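Local structure of acylneuraminate lyase (Mycoplasma synoviae, 4N4P) at residues K186-M198 with M202-V214. The protein is a TIM-barrel protein of the dihydrodipicolinate synthetase family. Residues are numbered along the deposited sequence; the frame is centred on the assembly and turned at random.
Sequences KLFMFAWDEALAM and MGAKGFIGSTYNV
L196 lies over one face of the F207 ring, its CD2 making a CH-pi contact 4.1 Å from the ring centroid. F190 meets the same ring obliquely, its CB 3.6 Å from F207 CD2 and also against the methyl group of A204. Its CG lies anti to the backbone N (chi1 -167°), turning the F190 ring away from strand 206-209, with A195 CB in its plane at the edge. On the other face of the sheet, CB of M189 rests 3.7 Å from I208 CD1, while its chain, bent at chi2 and chi3, folds SD and CE over the backbone of G206. Between these layers the strands pair in parallel: F190 N donates to G206 O (2.8 Å, 168°) and I208 N to F190 O. The same F190 carbonyl accepts a hydrogen bond from a water that also binds Y212 OH. At the polar edge, D193 OD2 is gripped twice by T211, its anti lone pair facing OG1 (2.5 Å) and the amide N arriving nearly along the C-O axis (3.0 Å). This carboxylate oxygen also lies over one face of the Y212 ring, toward its rim, and a second water links D193 OD1 to S210 N. T211 OG1 is also hydrogen-bonded to Y241 OH of helix 231-248. The contact closes the beta-alpha-beta unit formed by strand 187-190, helix 196-201 and strand 206-209, with strand 163-168 flanking 187-190 and strand 9-12 flanking 206-209 in the barrel.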
ATOM      1  N   LYS A 186       5.079 -18.040 -25.066  1.00 13.72           N
ATOM      2  CA  LYS A 186       4.967 -18.626 -23.751  1.00 13.13           C
ATOM      3  C   LYS A 186       3.473 -18.775 -23.463  1.00 12.38           C
ATOM      4  O   LYS A 186       2.640 -18.029 -24.013  1.00 13.28           O
ATOM      5  CB  LYS A 186       5.670 -17.794 -22.665  1.00 12.20           C
ATOM      6  CG  LYS A 186       7.201 -17.743 -22.791  1.00 13.17           C
ATOM      7  CD  LYS A 186       7.856 -19.082 -22.425  1.00 13.75           C
ATOM      8  CE  LYS A 186       9.348 -19.034 -22.752  1.00 13.40           C
ATOM      9  NZ  LYS A 186      10.099 -20.277 -22.407  1.00 13.27           N
ATOM     10  N   LEU A 187       3.143 -19.766 -22.645  1.00 10.80           N
ATOM     11  CA  LEU A 187       1.769 -20.052 -22.298  1.00  9.77           C
ATOM     12  C   LEU A 187       1.416 -19.341 -20.997  1.00  9.27           C
ATOM     13  O   LEU A 187       2.093 -19.516 -20.004  1.00 10.21           O
ATOM     14  CB  LEU A 187       1.558 -21.555 -22.146  1.00  9.83           C
ATOM     15  CG  LEU A 187       0.178 -22.021 -21.646  1.00 11.21           C
ATOM     16  CD1 LEU A 187      -0.918 -21.669 -22.681  1.00 13.49           C
ATOM     17  CD2 LEU A 187       0.221 -23.498 -21.410  1.00 12.60           C
ATOM     18  N   PHE A 188       0.348 -18.552 -21.000  1.00  8.31           N
ATOM     19  CA  PHE A 188      -0.070 -17.874 -19.778  1.00  8.52           C
ATOM     20  C   PHE A 188      -1.448 -18.404 -19.441  1.00  8.22           C
ATOM     21  O   PHE A 188      -2.391 -18.194 -20.201  1.00  9.04           O
ATOM     22  CB  PHE A 188      -0.071 -16.332 -19.962  1.00  8.14           C
ATOM     23  CG  PHE A 188       1.299 -15.762 -20.092  1.00  9.66           C
ATOM     24  CD1 PHE A 188       2.029 -15.410 -18.953  1.00 11.97           C
ATOM     25  CD2 PHE A 188       1.895 -15.620 -21.341  1.00 10.57           C
ATOM     26  CE1 PHE A 188       3.333 -14.908 -19.061  1.00 14.33           C
ATOM     27  CE2 PHE A 188       3.190 -15.127 -21.466  1.00 12.50           C
ATOM     28  CZ  PHE A 188       3.914 -14.764 -20.326  1.00 13.76           C
ATOM     29  N   MET A 189      -1.545 -19.115 -18.315  1.00  7.72           N
ATOM     30  CA  MET A 189      -2.806 -19.610 -17.813  1.00  7.91           C
ATOM     31  C   MET A 189      -3.406 -18.512 -16.914  1.00  8.55           C
ATOM     32  O   MET A 189      -2.763 -18.077 -15.955  1.00  9.25           O
ATOM     33  CB  MET A 189      -2.592 -20.942 -17.082  1.00  7.92           C
ATOM     34  CG  MET A 189      -2.086 -22.072 -18.022  1.00  8.72           C
ATOM     35  SD  MET A 189      -3.260 -22.511 -19.324  1.00 11.30           S
ATOM     36  CE  MET A 189      -4.471 -23.494 -18.442  1.00 11.28           C
ATOM     37  N   PHE A 190      -4.592 -18.020 -17.262  1.00  8.38           N
ATOM     38  CA  PHE A 190      -5.154 -16.845 -16.582  1.00  8.42           C
ATOM     39  C   PHE A 190      -5.928 -17.284 -15.315  1.00  8.87           C
ATOM     40  O   PHE A 190      -6.858 -18.081 -15.396  1.00  9.40           O
ATOM     41  CB  PHE A 190      -6.038 -16.067 -17.550  1.00  8.29           C
ATOM     42  CG  PHE A 190      -6.412 -14.709 -17.061  1.00  8.50           C
ATOM     43  CD1 PHE A 190      -5.530 -13.635 -17.204  1.00 10.33           C
ATOM     44  CD2 PHE A 190      -7.634 -14.500 -16.429  1.00  8.71           C
ATOM     45  CE1 PHE A 190      -5.867 -12.368 -16.727  1.00 11.44           C
ATOM     46  CE2 PHE A 190      -7.999 -13.231 -15.967  1.00  8.27           C
ATOM     47  CZ  PHE A 190      -7.121 -12.166 -16.107  1.00  8.04           C
ATOM     48  N   ALA A 191      -5.530 -16.768 -14.155  1.00  8.91           N
ATOM     49  CA  ALA A 191      -6.012 -17.300 -12.885  1.00  9.72           C
ATOM     50  C   ALA A 191      -6.750 -16.257 -12.043  1.00  9.51           C
ATOM     51  O   ALA A 191      -6.779 -16.341 -10.819  1.00 12.79           O
ATOM     52  CB  ALA A 191      -4.877 -17.954 -12.095  1.00  9.42           C
ATOM     53  N   TRP A 192      -7.382 -15.294 -12.691  1.00  8.80           N
ATOM     54  CA  TRP A 192      -8.231 -14.355 -11.952  1.00  9.17           C
ATOM     55  C   TRP A 192      -9.667 -14.470 -12.471  1.00  8.04           C
ATOM     56  O   TRP A 192     -10.028 -13.881 -13.479  1.00  7.47           O
ATOM     57  CB  TRP A 192      -7.679 -12.922 -12.003  1.00  9.68           C
ATOM     58  CG  TRP A 192      -8.530 -11.921 -11.208  1.00 11.69           C
ATOM     59  CD1 TRP A 192      -9.330 -12.185 -10.135  1.00 13.66           C
ATOM     60  CD2 TRP A 192      -8.638 -10.514 -11.452  1.00 13.00           C
ATOM     61  NE1 TRP A 192      -9.940 -11.011  -9.683  1.00 12.76           N
ATOM     62  CE2 TRP A 192      -9.517  -9.975 -10.467  1.00 11.69           C
ATOM     63  CE3 TRP A 192      -8.065  -9.651 -12.388  1.00 13.00           C
ATOM     64  CZ2 TRP A 192      -9.834  -8.620 -10.412  1.00 14.81           C
ATOM     65  CZ3 TRP A 192      -8.395  -8.300 -12.338  1.00 14.52           C
ATOM     66  CH2 TRP A 192      -9.273  -7.804 -11.360  1.00 13.81           C
ATOM     67  N   ASP A 193     -10.455 -15.301 -11.772  1.00  8.35           N
ATOM     68  CA  ASP A 193     -11.765 -15.731 -12.234  1.00  8.32           C
ATOM     69  C   ASP A 193     -12.677 -14.545 -12.546  1.00  8.14           C
ATOM     70  O   ASP A 193     -13.445 -14.566 -13.525  1.00  8.17           O
ATOM     71  CB  ASP A 193     -12.457 -16.602 -11.156  1.00  8.76           C
ATOM     72  CG  ASP A 193     -11.592 -17.780 -10.682  1.00 10.80           C
ATOM     73  OD1 ASP A 193     -10.368 -17.617 -10.599  1.00 15.19           O
ATOM     74  OD2 ASP A 193     -12.149 -18.859 -10.374  1.00 10.21           O
ATOM     75  N   GLU A 194     -12.600 -13.515 -11.706  1.00  8.19           N
ATOM     76  CA  GLU A 194     -13.476 -12.350 -11.892  1.00  9.02           C
ATOM     77  C   GLU A 194     -13.146 -11.499 -13.129  1.00  8.75           C
ATOM     78  O   GLU A 194     -13.833 -10.526 -13.435  1.00  9.13           O
ATOM     79  CB  GLU A 194     -13.433 -11.483 -10.643  1.00 10.30           C
ATOM     80  CG  GLU A 194     -13.946 -12.210  -9.417  1.00 13.42           C
ATOM     81  CD  GLU A 194     -13.465 -11.576  -8.106  1.00 21.17           C
ATOM     82  OE1 GLU A 194     -12.367 -10.951  -8.084  1.00 23.07           O
ATOM     83  OE2 GLU A 194     -14.206 -11.695  -7.100  1.00 23.96           O
ATOM     84  N   ALA A 195     -12.093 -11.866 -13.839  1.00  8.07           N
ATOM     85  CA  ALA A 195     -11.689 -11.073 -14.993  1.00  7.81           C
ATOM     86  C   ALA A 195     -11.541 -11.925 -16.227  1.00  7.82           C
ATOM     87  O   ALA A 195     -10.790 -11.574 -17.148  1.00  7.58           O
ATOM     88  CB  ALA A 195     -10.393 -10.338 -14.694  1.00  8.01           C
ATOM     89  N   LEU A 196     -12.267 -13.045 -16.247  1.00  7.34           N
ATOM     90  CA  LEU A 196     -12.169 -14.021 -17.331  1.00  6.92           C
ATOM     91  C   LEU A 196     -12.234 -13.365 -18.713  1.00  7.96           C
ATOM     92  O   LEU A 196     -11.352 -13.591 -19.578  1.00  7.52           O
ATOM     93  CB  LEU A 196     -13.279 -15.085 -17.178  1.00  7.82           C
ATOM     94  CG  LEU A 196     -13.031 -16.410 -17.931  1.00  9.89           C
ATOM     95  CD1 LEU A 196     -13.901 -17.535 -17.351  1.00 11.99           C
ATOM     96  CD2 LEU A 196     -13.303 -16.312 -19.416  1.00 12.76           C
ATOM     97  N   ALA A 197     -13.284 -12.576 -18.930  1.00  8.07           N
ATOM     98  CA  ALA A 197     -13.515 -11.959 -20.236  1.00  7.60           C
ATOM     99  C   ALA A 197     -12.439 -10.931 -20.564  1.00  7.56           C
ATOM    100  O   ALA A 197     -12.058 -10.766 -21.719  1.00  8.33           O
ATOM    101  CB  ALA A 197     -14.895 -11.332 -20.290  1.00  8.42           C
ATOM    102  N   MET A 198     -11.922 -10.263 -19.551  1.00  6.69           N
ATOM    103  CA  MET A 198     -10.835  -9.332 -19.778  1.00  7.58           C
ATOM    104  C   MET A 198      -9.558 -10.103 -20.178  1.00  7.20           C
ATOM    105  O   MET A 198      -8.817  -9.671 -21.070  1.00  7.09           O
ATOM    106  CB  MET A 198     -10.691  -8.399 -18.577  1.00  8.00           C
ATOM    107  CG  MET A 198     -11.800  -7.251 -18.578  1.00  9.87           C
ATOM    108  SD  MET A 198     -11.582  -6.384 -17.082  1.00 17.35           S
ATOM    109  CE  MET A 198     -13.139  -5.478 -16.932  1.00 19.80           C
ATOM    110  N   MET A 202      -7.400 -10.048 -23.923  1.00  8.06           N
ATOM    111  CA  MET A 202      -5.976  -9.846 -24.144  1.00  9.73           C
ATOM    112  C   MET A 202      -5.215 -11.135 -24.545  1.00  8.97           C
ATOM    113  O   MET A 202      -3.970 -11.156 -24.552  1.00  8.62           O
ATOM    114  CB  MET A 202      -5.334  -9.094 -22.961  1.00 10.36           C
ATOM    115  CG  MET A 202      -4.129  -8.208 -23.400  1.00 14.87           C
ATOM    116  SD  MET A 202      -4.361  -7.279 -24.948  1.00 22.98           S
ATOM    117  CE  MET A 202      -5.937  -6.405 -24.743  1.00 19.09           C
ATOM    118  N   GLY A 203      -5.955 -12.192 -24.896  1.00  8.17           N
ATOM    119  CA  GLY A 203      -5.327 -13.380 -25.508  1.00  7.60           C
ATOM    120  C   GLY A 203      -5.195 -14.639 -24.665  1.00  7.66           C
ATOM    121  O   GLY A 203      -4.660 -15.636 -25.122  1.00  7.53           O
ATOM    122  N   ALA A 204      -5.634 -14.582 -23.411  1.00  7.60           N
ATOM    123  CA  ALA A 204      -5.719 -15.801 -22.593  1.00  7.53           C
ATOM    124  C   ALA A 204      -6.651 -16.815 -23.232  1.00  7.04           C
ATOM    125  O   ALA A 204      -7.726 -16.459 -23.731  1.00  7.83           O
ATOM    126  CB  ALA A 204      -6.226 -15.443 -21.183  1.00  7.33           C
ATOM    127  N   LYS A 205      -6.273 -18.082 -23.187  1.00  6.54           N
ATOM    128  CA  LYS A 205      -7.137 -19.118 -23.741  1.00  7.06           C
ATOM    129  C   LYS A 205      -7.380 -20.239 -22.747  1.00  7.38           C
ATOM    130  O   LYS A 205      -8.253 -21.108 -22.963  1.00  8.88           O
ATOM    131  CB  LYS A 205      -6.507 -19.684 -25.024  1.00  6.88           C
ATOM    132  CG  LYS A 205      -6.474 -18.703 -26.183  1.00 10.83           C
ATOM    133  CD  LYS A 205      -5.894 -19.383 -27.423  1.00 15.69           C
ATOM    134  CE  LYS A 205      -5.902 -18.451 -28.650  1.00 21.51           C
ATOM    135  NZ  LYS A 205      -7.256 -18.398 -29.299  1.00 24.26           N
ATOM    136  N   GLY A 206      -6.605 -20.217 -21.666  1.00  7.76           N
ATOM    137  CA  GLY A 206      -6.673 -21.225 -20.617  1.00  7.60           C
ATOM    138  C   GLY A 206      -6.830 -20.507 -19.285  1.00  7.08           C
ATOM    139  O   GLY A 206      -6.185 -19.464 -19.050  1.00  7.62           O
ATOM    140  N   PHE A 207      -7.694 -21.049 -18.443  1.00  6.71           N
ATOM    141  CA  PHE A 207      -8.085 -20.403 -17.187  1.00  6.84           C
ATOM    142  C   PHE A 207      -8.005 -21.374 -16.034  1.00  6.84           C
ATOM    143  O   PHE A 207      -8.610 -22.447 -16.063  1.00  7.27           O
ATOM    144  CB  PHE A 207      -9.485 -19.812 -17.318  1.00  6.35           C
ATOM    145  CG  PHE A 207      -9.583 -18.856 -18.453  1.00  7.39           C
ATOM    146  CD1 PHE A 207      -9.857 -19.306 -19.742  1.00  6.18           C
ATOM    147  CD2 PHE A 207      -9.296 -17.507 -18.243  1.00  7.76           C
ATOM    148  CE1 PHE A 207      -9.861 -18.403 -20.810  1.00  9.13           C
ATOM    149  CE2 PHE A 207      -9.320 -16.599 -19.297  1.00  7.17           C
ATOM    150  CZ  PHE A 207      -9.593 -17.043 -20.579  1.00 10.20           C
ATOM    151  N   ILE A 208      -7.260 -20.991 -14.999  1.00  6.36           N
ATOM    152  CA  ILE A 208      -7.208 -21.815 -13.800  1.00  6.42           C
ATOM    153  C   ILE A 208      -7.935 -21.058 -12.692  1.00  7.26           C
ATOM    154  O   ILE A 208      -7.677 -19.878 -12.478  1.00  6.94           O
ATOM    155  CB  ILE A 208      -5.777 -22.120 -13.352  1.00  6.70           C
ATOM    156  CG1 ILE A 208      -5.035 -22.949 -14.427  1.00  6.71           C
ATOM    157  CG2 ILE A 208      -5.790 -22.874 -12.045  1.00  6.67           C
ATOM    158  CD1 ILE A 208      -3.532 -23.007 -14.214  1.00  8.86           C
ATOM    159  N   GLY A 209      -8.839 -21.715 -11.996  1.00  7.93           N
ATOM    160  CA  GLY A 209      -9.544 -20.984 -10.935  1.00  9.04           C
ATOM    161  C   GLY A 209     -10.362 -21.849 -10.011  1.00  8.63           C
ATOM    162  O   GLY A 209     -10.877 -22.883 -10.406  1.00  8.25           O
ATOM    163  N   SER A 210     -10.463 -21.392  -8.763  1.00  7.85           N
ATOM    164  CA  SER A 210     -11.221 -22.095  -7.739  1.00  8.55           C
ATOM    165  C   SER A 210     -12.701 -22.175  -8.124  1.00  7.89           C
ATOM    166  O   SER A 210     -13.372 -23.168  -7.840  1.00  8.00           O
ATOM    167  CB  SER A 210     -11.093 -21.331  -6.413  1.00  7.83           C
ATOM    168  OG  SER A 210     -11.628 -20.009  -6.533  1.00 10.32           O
ATOM    169  N   THR A 211     -13.218 -21.115  -8.741  1.00  6.86           N
ATOM    170  CA  THR A 211     -14.680 -21.013  -8.930  1.00  7.79           C
ATOM    171  C   THR A 211     -15.209 -21.942 -10.029  1.00  6.85           C
ATOM    172  O   THR A 211     -16.409 -22.219 -10.087  1.00  7.61           O
ATOM    173  CB  THR A 211     -15.156 -19.551  -9.192  1.00  7.93           C
ATOM    174  OG1 THR A 211     -14.676 -19.120 -10.466  1.00 10.69           O
ATOM    175  CG2 THR A 211     -14.648 -18.603  -8.097  1.00  8.18           C
ATOM    176  N   TYR A 212     -14.319 -22.457 -10.873  1.00  7.10           N
ATOM    177  CA  TYR A 212     -14.746 -23.357 -11.950  1.00  7.24           C
ATOM    178  C   TYR A 212     -15.025 -24.755 -11.416  1.00  7.95           C
ATOM    179  O   TYR A 212     -15.547 -25.591 -12.147  1.00  7.82           O
ATOM    180  CB  TYR A 212     -13.714 -23.437 -13.096  1.00  7.68           C
ATOM    181  CG  TYR A 212     -13.201 -22.076 -13.524  1.00  7.95           C
ATOM    182  CD1 TYR A 212     -14.099 -21.026 -13.795  1.00  9.22           C
ATOM    183  CD2 TYR A 212     -11.829 -21.830 -13.641  1.00  7.27           C
ATOM    184  CE1 TYR A 212     -13.637 -19.746 -14.180  1.00  9.06           C
ATOM    185  CE2 TYR A 212     -11.350 -20.556 -14.019  1.00  8.56           C
ATOM    186  CZ  TYR A 212     -12.266 -19.522 -14.271  1.00  9.30           C
ATOM    187  OH  TYR A 212     -11.804 -18.273 -14.637  1.00  8.15           O
ATOM    188  N   ASN A 213     -14.675 -25.009 -10.151  1.00  7.58           N
ATOM    189  CA  ASN A 213     -15.026 -26.284  -9.514  1.00  8.39           C
ATOM    190  C   ASN A 213     -16.528 -26.579  -9.590  1.00  8.48           C
ATOM    191  O   ASN A 213     -16.925 -27.740  -9.701  1.00  8.47           O
ATOM    192  CB  ASN A 213     -14.591 -26.337  -8.033  1.00  8.77           C
ATOM    193  CG  ASN A 213     -13.114 -26.685  -7.842  1.00 10.14           C
ATOM    194  OD1 ASN A 213     -12.272 -25.811  -7.520  1.00 14.48           O
ATOM    195  ND2 ASN A 213     -12.797 -27.957  -7.980  1.00  9.49           N
ATOM    196  N   VAL A 214     -17.372 -25.547  -9.488  1.00  7.69           N
ATOM    197  CA  VAL A 214     -18.812 -25.784  -9.423  1.00  7.36           C
ATOM    198  C   VAL A 214     -19.608 -24.929 -10.427  1.00  8.12           C
ATOM    199  O   VAL A 214     -20.819 -25.117 -10.585  1.00  8.76           O
ATOM    200  CB  VAL A 214     -19.384 -25.619  -7.967  1.00  7.14           C
ATOM    201  CG1 VAL A 214     -18.678 -26.586  -7.013  1.00  8.26           C
ATOM    202  CG2 VAL A 214     -19.233 -24.154  -7.476  1.00  6.40           C
TER
HETATM  203  O   HOH W   1      -3.697 -19.171 -22.460  1.00  9.80           O
HETATM  204  O   HOH W   2      -9.389 -17.801 -13.980  1.00  9.27           O
HETATM  205  O   HOH W   3      -9.258 -18.809  -8.392  1.00 13.62           O